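Local coordinates for Serine/threonine protein kinase (Mycobacterium tuberculosis, PDB 4ESQ) that probably phosphorylates serine and threonine residues of proteins as a membrane receptor kinase, this chain being its extracellular sensor domain, at residues P42-Y55 / K109-N122. Numbering follows the deposited sequence.
Sequences PVTVSLPDCQGALY and KWKNCAGKTVTVTN
T44 and T121 face each other as an antiparallel hydrogen-bonded pair, T44 N to T121 O and T121 N to T44 O, which adds the short strand 44-45 to the outer side of strand 117-122, so that 44-45 is one of the two outermost strands of the sheet in this chain. Beyond the non-hydrogen-bonded pair V45 and V120 the ladder continues with a substitute: S46 N still donates to T119 O at 2.9 Å, but the return bond from T119 N goes to the hydroxyl S46 OG, at 2.8 Å and 166°. A chi1 of 57° folds this hydroxyl back over its own backbone, where it faces T119 N, a side-chain acceptor in place of a carbonyl as the chain turns out of the sheet.

On the face of V45 and V120, the helical turn 51-54 closes over the strands. The L54 side chain runs alongside V120 in the opposite sense, its CD1 3.5 Å from V120 CG2, and meets V118 CG2 tip to tip, while V120 CG1 lies at the edge of the Y55 ring, 3.2 Å from Y55 OH. Farther along, V118 CG1 lies beside C50 SG of the C50–C113 disulfide (chi3 -108°). A53 CA rests over the five-membered ring of W110, 3.9 Å from its centroid, a CH-pi contact.

The D49 OD1 to K109 NZ salt bridge is long, 4.0 Å, and a water joins both atoms. The disulfide, apolar packing and four hydrogen bonds, one to a serine hydroxyl, thus carry the contact; the disulfide covalently joins the 3-10 turn 48-50, after edge strand 44-45, to the connection between helix 96-111 and strand 117-122, whereas the ion pair, partly water-mediated, probably contributes little.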
ATOM      1  N   PRO A  42       6.060   7.709 -14.431  1.00 16.44           N
ATOM      2  CA  PRO A  42       5.501   6.730 -15.369  1.00 16.14           C
ATOM      3  C   PRO A  42       5.899   5.294 -15.038  1.00 15.01           C
ATOM      4  O   PRO A  42       7.043   5.027 -14.684  1.00 15.87           O
ATOM      5  CB  PRO A  42       6.115   7.143 -16.716  1.00 14.99           C
ATOM      6  CG  PRO A  42       7.357   7.881 -16.357  1.00 21.36           C
ATOM      7  CD  PRO A  42       7.030   8.609 -15.080  1.00 16.70           C
ATOM      8  N   VAL A  43       4.941   4.387 -15.152  1.00 15.84           N
ATOM      9  CA  VAL A  43       5.228   2.965 -15.096  1.00 16.24           C
ATOM     10  C   VAL A  43       4.263   2.248 -16.033  1.00 13.42           C
ATOM     11  O   VAL A  43       3.096   2.624 -16.146  1.00 12.95           O
ATOM     12  CB  VAL A  43       5.128   2.420 -13.659  1.00 22.68           C
ATOM     13  CG1 VAL A  43       3.768   2.744 -13.063  1.00 17.17           C
ATOM     14  CG2 VAL A  43       5.406   0.919 -13.629  1.00 16.80           C
ATOM     15  N   THR A  44       4.763   1.233 -16.722  1.00 14.07           N
ATOM     16  CA  THR A  44       3.960   0.496 -17.681  1.00 12.67           C
ATOM     17  C   THR A  44       3.752  -0.918 -17.165  1.00 15.98           C
ATOM     18  O   THR A  44       4.714  -1.623 -16.878  1.00 17.17           O
ATOM     19  CB  THR A  44       4.681   0.422 -19.028  1.00 14.40           C
ATOM     20  OG1 THR A  44       5.041   1.750 -19.441  1.00 14.94           O
ATOM     21  CG2 THR A  44       3.785  -0.230 -20.088  1.00 14.81           C
ATOM     22  N   VAL A  45       2.496  -1.321 -17.032  1.00 15.29           N
ATOM     23  CA  VAL A  45       2.177  -2.675 -16.591  1.00 15.28           C
ATOM     24  C   VAL A  45       1.435  -3.377 -17.712  1.00 14.21           C
ATOM     25  O   VAL A  45       0.501  -2.809 -18.290  1.00 15.19           O
ATOM     26  CB  VAL A  45       1.313  -2.657 -15.331  1.00 14.90           C
ATOM     27  CG1 VAL A  45       1.178  -4.067 -14.754  1.00 14.52           C
ATOM     28  CG2 VAL A  45       1.937  -1.721 -14.309  1.00 13.48           C
ATOM     29  N   SER A  46       1.867  -4.599 -18.025  1.00 13.52           N
ATOM     30  CA  SER A  46       1.322  -5.354 -19.154  1.00 15.74           C
ATOM     31  C   SER A  46      -0.196  -5.479 -19.060  1.00 21.70           C
ATOM     32  O   SER A  46      -0.894  -5.422 -20.076  1.00 19.83           O
ATOM     33  CB  SER A  46       1.985  -6.724 -19.264  1.00 14.81           C
ATOM     34  OG  SER A  46       1.837  -7.478 -18.074  1.00 15.64           O
ATOM     35  N   LEU A  47      -0.706  -5.653 -17.842  1.00 11.93           N
ATOM     36  CA  LEU A  47      -2.131  -5.471 -17.598  1.00 13.95           C
ATOM     37  C   LEU A  47      -2.283  -4.150 -16.835  1.00 13.43           C
ATOM     38  O   LEU A  47      -2.057  -4.094 -15.624  1.00 12.78           O
ATOM     39  CB  LEU A  47      -2.703  -6.637 -16.780  1.00 15.22           C
ATOM     40  CG  LEU A  47      -2.562  -8.029 -17.401  1.00 17.88           C
ATOM     41  CD1 LEU A  47      -2.995  -9.114 -16.415  1.00 17.49           C
ATOM     42  CD2 LEU A  47      -3.352  -8.124 -18.706  1.00 17.94           C
ATOM     43  N   PRO A  48      -2.653  -3.074 -17.545  1.00 15.84           N
ATOM     44  CA  PRO A  48      -2.613  -1.731 -16.947  1.00 16.54           C
ATOM     45  C   PRO A  48      -3.367  -1.605 -15.624  1.00 15.96           C
ATOM     46  O   PRO A  48      -2.935  -0.850 -14.754  1.00 15.84           O
ATOM     47  CB  PRO A  48      -3.276  -0.854 -18.011  1.00 19.95           C
ATOM     48  CG  PRO A  48      -3.026  -1.543 -19.285  1.00 19.97           C
ATOM     49  CD  PRO A  48      -3.034  -3.036 -18.966  1.00 13.66           C
ATOM     50  N   ASP A  49      -4.471  -2.329 -15.465  1.00 12.91           N
ATOM     51  CA  ASP A  49      -5.275  -2.177 -14.257  1.00 17.28           C
ATOM     52  C   ASP A  49      -4.695  -2.931 -13.063  1.00 14.11           C
ATOM     53  O   ASP A  49      -5.277  -2.936 -11.982  1.00 14.58           O
ATOM     54  CB  ASP A  49      -6.729  -2.565 -14.515  1.00 18.78           C
ATOM     55  CG  ASP A  49      -7.502  -1.457 -15.220  1.00 32.62           C
ATOM     56  OD1 ASP A  49      -7.196  -0.270 -14.969  1.00 28.73           O
ATOM     57  OD2 ASP A  49      -8.400  -1.767 -16.028  1.00 35.46           O
ATOM     58  N   CYS A  50      -3.542  -3.561 -13.259  1.00 13.28           N
ATOM     59  CA  CYS A  50      -2.826  -4.159 -12.138  1.00 12.89           C
ATOM     60  C   CYS A  50      -1.836  -3.185 -11.493  1.00 13.52           C
ATOM     61  O   CYS A  50      -1.119  -3.562 -10.570  1.00 13.54           O
ATOM     62  CB  CYS A  50      -2.112  -5.444 -12.568  1.00 13.41           C
ATOM     63  SG  CYS A  50      -3.272  -6.728 -13.076  1.00 16.22           S
ATOM     64  N   GLN A  51      -1.800  -1.935 -11.960  1.00 10.07           N
ATOM     65  CA  GLN A  51      -0.887  -0.942 -11.376  1.00 12.39           C
ATOM     66  C   GLN A  51      -1.127  -0.765  -9.863  1.00 11.50           C
ATOM     67  O   GLN A  51      -0.180  -0.725  -9.068  1.00 13.66           O
ATOM     68  CB  GLN A  51      -0.989   0.414 -12.097  1.00 12.19           C
ATOM     69  CG  GLN A  51       0.027   1.453 -11.603  1.00 10.85           C
ATOM     70  CD  GLN A  51       0.115   2.693 -12.480  1.00 12.33           C
ATOM     71  OE1 GLN A  51      -0.438   2.734 -13.575  1.00 14.95           O
ATOM     72  NE2 GLN A  51       0.829   3.715 -12.000  1.00 16.06           N
ATOM     73  N   GLY A  52      -2.394  -0.650  -9.472  1.00 12.40           N
ATOM     74  CA  GLY A  52      -2.737  -0.490  -8.067  1.00 11.56           C
ATOM     75  C   GLY A  52      -2.470  -1.745  -7.261  1.00 14.81           C
ATOM     76  O   GLY A  52      -2.250  -1.684  -6.046  1.00 14.96           O
ATOM     77  N   ALA A  53      -2.486  -2.895  -7.928  1.00 12.81           N
ATOM     78  CA  ALA A  53      -2.224  -4.152  -7.243  1.00 10.24           C
ATOM     79  C   ALA A  53      -0.738  -4.307  -6.942  1.00 14.15           C
ATOM     80  O   ALA A  53      -0.351  -5.133  -6.121  1.00 20.70           O
ATOM     81  CB  ALA A  53      -2.731  -5.322  -8.064  1.00 13.67           C
ATOM     82  N   LEU A  54       0.096  -3.517  -7.614  1.00 11.91           N
ATOM     83  CA  LEU A  54       1.543  -3.540  -7.379  1.00 14.29           C
ATOM     84  C   LEU A  54       2.029  -2.464  -6.410  1.00 15.20           C
ATOM     85  O   LEU A  54       2.936  -2.711  -5.605  1.00 13.28           O
ATOM     86  CB  LEU A  54       2.300  -3.345  -8.696  1.00 12.42           C
ATOM     87  CG  LEU A  54       2.188  -4.518  -9.671  1.00 13.02           C
ATOM     88  CD1 LEU A  54       2.598  -4.120 -11.076  1.00 16.39           C
ATOM     89  CD2 LEU A  54       3.002  -5.699  -9.167  1.00 16.17           C
ATOM     90  N   TYR A  55       1.461  -1.268  -6.522  1.00 11.08           N
ATOM     91  CA  TYR A  55       1.984  -0.090  -5.827  1.00 10.86           C
ATOM     92  C   TYR A  55       0.897   0.731  -5.135  1.00 14.12           C
ATOM     93  O   TYR A  55      -0.231   0.830  -5.628  1.00 14.20           O
ATOM     94  CB  TYR A  55       2.690   0.830  -6.826  1.00  9.78           C
ATOM     95  CG  TYR A  55       3.684   0.143  -7.738  1.00 12.83           C
ATOM     96  CD1 TYR A  55       4.775  -0.541  -7.212  1.00 14.99           C
ATOM     97  CD2 TYR A  55       3.538   0.188  -9.121  1.00 15.32           C
ATOM     98  CE1 TYR A  55       5.698  -1.167  -8.042  1.00 13.53           C
ATOM     99  CE2 TYR A  55       4.460  -0.439  -9.963  1.00 17.15           C
ATOM    100  CZ  TYR A  55       5.536  -1.111  -9.412  1.00 24.48           C
ATOM    101  OH  TYR A  55       6.451  -1.741 -10.225  1.00 28.21           O
ATOM    102  N   LYS A 109     -10.407  -4.688  -9.265  1.00 12.76           N
ATOM    103  CA  LYS A 109      -9.218  -4.685 -10.095  1.00 14.87           C
ATOM    104  C   LYS A 109      -8.238  -5.757  -9.635  1.00 15.82           C
ATOM    105  O   LYS A 109      -7.676  -6.474 -10.462  1.00 15.95           O
ATOM    106  CB  LYS A 109      -8.556  -3.307 -10.115  1.00 14.71           C
ATOM    107  CG  LYS A 109      -9.425  -2.238 -10.803  1.00 14.47           C
ATOM    108  CD  LYS A 109      -8.739  -0.881 -10.825  1.00 15.43           C
ATOM    109  CE  LYS A 109      -9.494   0.097 -11.719  1.00 17.09           C
ATOM    110  NZ  LYS A 109      -8.834   1.438 -11.766  1.00 17.72           N
ATOM    111  N   TRP A 110      -8.033  -5.883  -8.323  1.00 12.52           N
ATOM    112  CA  TRP A 110      -7.030  -6.836  -7.853  1.00 11.47           C
ATOM    113  C   TRP A 110      -7.424  -8.269  -8.193  1.00 15.63           C
ATOM    114  O   TRP A 110      -6.561  -9.116  -8.447  1.00 15.63           O
ATOM    115  CB  TRP A 110      -6.783  -6.715  -6.349  1.00 11.19           C
ATOM    116  CG  TRP A 110      -6.166  -5.430  -5.885  1.00 13.54           C
ATOM    117  CD1 TRP A 110      -6.066  -4.248  -6.582  1.00 11.70           C
ATOM    118  CD2 TRP A 110      -5.581  -5.188  -4.597  1.00 12.63           C
ATOM    119  NE1 TRP A 110      -5.448  -3.293  -5.798  1.00 13.79           N
ATOM    120  CE2 TRP A 110      -5.137  -3.845  -4.581  1.00 13.60           C
ATOM    121  CE3 TRP A 110      -5.364  -5.983  -3.466  1.00 11.95           C
ATOM    122  CZ2 TRP A 110      -4.506  -3.279  -3.469  1.00 13.39           C
ATOM    123  CZ3 TRP A 110      -4.737  -5.418  -2.363  1.00 15.08           C
ATOM    124  CH2 TRP A 110      -4.323  -4.078  -2.370  1.00 13.07           C
ATOM    125  N   LYS A 111      -8.723  -8.544  -8.184  1.00 14.29           N
ATOM    126  CA  LYS A 111      -9.207  -9.901  -8.442  1.00 12.84           C
ATOM    127  C   LYS A 111      -8.934 -10.349  -9.876  1.00 19.35           C
ATOM    128  O   LYS A 111      -8.827 -11.544 -10.146  1.00 18.01           O
ATOM    129  CB  LYS A 111     -10.688 -10.027  -8.091  1.00 16.41           C
ATOM    130  CG  LYS A 111     -10.913 -10.010  -6.584  1.00 25.77           C
ATOM    131  CD  LYS A 111     -12.382 -10.082  -6.209  1.00 27.65           C
ATOM    132  CE  LYS A 111     -12.550  -9.879  -4.704  1.00 35.15           C
ATOM    133  NZ  LYS A 111     -13.977  -9.648  -4.324  1.00 46.17           N
ATOM    134  N   ASN A 112      -8.816  -9.380 -10.781  1.00 17.51           N
ATOM    135  CA  ASN A 112      -8.478  -9.659 -12.170  1.00 15.67           C
ATOM    136  C   ASN A 112      -6.972  -9.793 -12.382  1.00 18.50           C
ATOM    137  O   ASN A 112      -6.521 -10.177 -13.469  1.00 18.75           O
ATOM    138  CB  ASN A 112      -9.048  -8.577 -13.091  1.00 18.35           C
ATOM    139  CG  ASN A 112     -10.558  -8.664 -13.225  1.00 21.39           C
ATOM    140  OD1 ASN A 112     -11.131  -9.757 -13.245  1.00 24.22           O
ATOM    141  ND2 ASN A 112     -11.208  -7.511 -13.322  1.00 27.12           N
ATOM    142  N   CYS A 113      -6.199  -9.465 -11.349  1.00 13.15           N
ATOM    143  CA  CYS A 113      -4.752  -9.639 -11.389  1.00 15.81           C
ATOM    144  C   CYS A 113      -4.320 -10.939 -10.717  1.00 17.70           C
ATOM    145  O   CYS A 113      -3.233 -11.452 -10.991  1.00 15.78           O
ATOM    146  CB  CYS A 113      -4.061  -8.452 -10.712  1.00 19.21           C
ATOM    147  SG  CYS A 113      -4.501  -6.872 -11.458  1.00 18.76           S
ATOM    148  N   ALA A 114      -5.179 -11.465  -9.843  1.00 15.13           N
ATOM    149  CA  ALA A 114      -4.862 -12.651  -9.046  1.00 16.55           C
ATOM    150  C   ALA A 114      -4.431 -13.836  -9.898  1.00 15.51           C
ATOM    151  O   ALA A 114      -5.046 -14.127 -10.920  1.00 14.56           O
ATOM    152  CB  ALA A 114      -6.059 -13.042  -8.191  1.00 13.62           C
ATOM    153  N   GLY A 115      -3.377 -14.521  -9.469  1.00 14.62           N
ATOM    154  CA  GLY A 115      -2.929 -15.723 -10.151  1.00 16.06           C
ATOM    155  C   GLY A 115      -2.320 -15.486 -11.525  1.00 19.44           C
ATOM    156  O   GLY A 115      -2.253 -16.403 -12.342  1.00 18.42           O
ATOM    157  N   LYS A 116      -1.862 -14.261 -11.768  1.00 17.01           N
ATOM    158  CA  LYS A 116      -1.252 -13.901 -13.050  1.00 19.86           C
ATOM    159  C   LYS A 116       0.139 -13.301 -12.883  1.00 18.85           C
ATOM    160  O   LYS A 116       0.464 -12.720 -11.850  1.00 16.49           O
ATOM    161  CB  LYS A 116      -2.138 -12.908 -13.807  1.00 16.76           C
ATOM    162  CG  LYS A 116      -3.526 -13.420 -14.132  1.00 18.00           C
ATOM    163  CD  LYS A 116      -4.325 -12.366 -14.889  1.00 13.27           C
ATOM    164  CE  LYS A 116      -5.750 -12.819 -15.148  1.00 17.59           C
ATOM    165  NZ  LYS A 116      -6.481 -11.801 -15.950  1.00 18.98           N
ATOM    166  N   THR A 117       0.972 -13.455 -13.909  1.00 19.54           N
ATOM    167  CA  THR A 117       2.240 -12.750 -13.961  1.00 20.73           C
ATOM    168  C   THR A 117       2.086 -11.539 -14.879  1.00 20.21           C
ATOM    169  O   THR A 117       1.502 -11.647 -15.953  1.00 23.82           O
ATOM    170  CB  THR A 117       3.378 -13.660 -14.472  1.00 18.64           C
ATOM    171  OG1 THR A 117       3.478 -14.820 -13.639  1.00 19.72           O
ATOM    172  CG2 THR A 117       4.711 -12.915 -14.449  1.00 16.84           C
ATOM    173  N   VAL A 118       2.581 -10.385 -14.437  1.00 15.47           N
ATOM    174  CA  VAL A 118       2.582  -9.173 -15.251  1.00 15.37           C
ATOM    175  C   VAL A 118       4.017  -8.702 -15.492  1.00 15.84           C
ATOM    176  O   VAL A 118       4.924  -9.016 -14.708  1.00 14.99           O
ATOM    177  CB  VAL A 118       1.757  -8.027 -14.597  1.00 16.59           C
ATOM    178  CG1 VAL A 118       0.293  -8.429 -14.497  1.00 18.21           C
ATOM    179  CG2 VAL A 118       2.318  -7.661 -13.220  1.00 13.75           C
ATOM    180  N   THR A 119       4.220  -7.984 -16.595  1.00 15.08           N
ATOM    181  CA  THR A 119       5.501  -7.364 -16.901  1.00 14.67           C
ATOM    182  C   THR A 119       5.415  -5.895 -16.496  1.00 15.27           C
ATOM    183  O   THR A 119       4.435  -5.215 -16.806  1.00 15.68           O
ATOM    184  CB  THR A 119       5.823  -7.460 -18.413  1.00 15.54           C
ATOM    185  OG1 THR A 119       5.788  -8.830 -18.831  1.00 19.60           O
ATOM    186  CG2 THR A 119       7.193  -6.900 -18.710  1.00 18.25           C
ATOM    187  N   VAL A 120       6.427  -5.405 -15.794  1.00 15.77           N
ATOM    188  CA  VAL A 120       6.426  -4.019 -15.346  1.00 15.07           C
ATOM    189  C   VAL A 120       7.660  -3.307 -15.869  1.00 18.31           C
ATOM    190  O   VAL A 120       8.775  -3.799 -15.723  1.00 23.36           O
ATOM    191  CB  VAL A 120       6.435  -3.930 -13.811  1.00 18.85           C
ATOM    192  CG1 VAL A 120       6.353  -2.474 -13.369  1.00 27.37           C
ATOM    193  CG2 VAL A 120       5.285  -4.730 -13.235  1.00 19.72           C
ATOM    194  N   THR A 121       7.462  -2.146 -16.479  1.00 20.13           N
ATOM    195  CA  THR A 121       8.590  -1.385 -16.995  1.00 24.72           C
ATOM    196  C   THR A 121       8.672  -0.049 -16.281  1.00 22.95           C
ATOM    197  O   THR A 121       7.687   0.682 -16.178  1.00 18.48           O
ATOM    198  CB  THR A 121       8.496  -1.171 -18.515  1.00 19.50           C
ATOM    199  OG1 THR A 121       8.383  -2.440 -19.171  1.00 23.43           O
ATOM    200  CG2 THR A 121       9.747  -0.455 -19.029  1.00 23.55           C
ATOM    201  N   ASN A 122       9.861   0.252 -15.776  1.00 24.11           N
ATOM    202  CA  ASN A 122      10.107   1.488 -15.054  1.00 25.84           C
ATOM    203  C   ASN A 122      11.551   1.902 -15.282  1.00 32.17           C
ATOM    204  O   ASN A 122      12.469   1.091 -15.132  1.00 25.99           O
ATOM    205  CB  ASN A 122       9.824   1.300 -13.561  1.00 32.51           C
ATOM    206  CG  ASN A 122       9.790   2.619 -12.797  1.00 43.55           C
ATOM    207  OD1 ASN A 122      10.559   3.538 -13.080  1.00 45.92           O
ATOM    208  ND2 ASN A 122       8.893   2.713 -11.821  1.00 43.57           N
TER
HETATM  209  O   HOH W   1       5.706  -3.530 -19.023  1.00 20.65           O
HETATM  210  O   HOH W   2      -6.162   1.291 -12.351  1.00 19.63           O
HETATM  211  O   HOH W   3      -7.392  -5.511 -13.018  1.00 21.38           O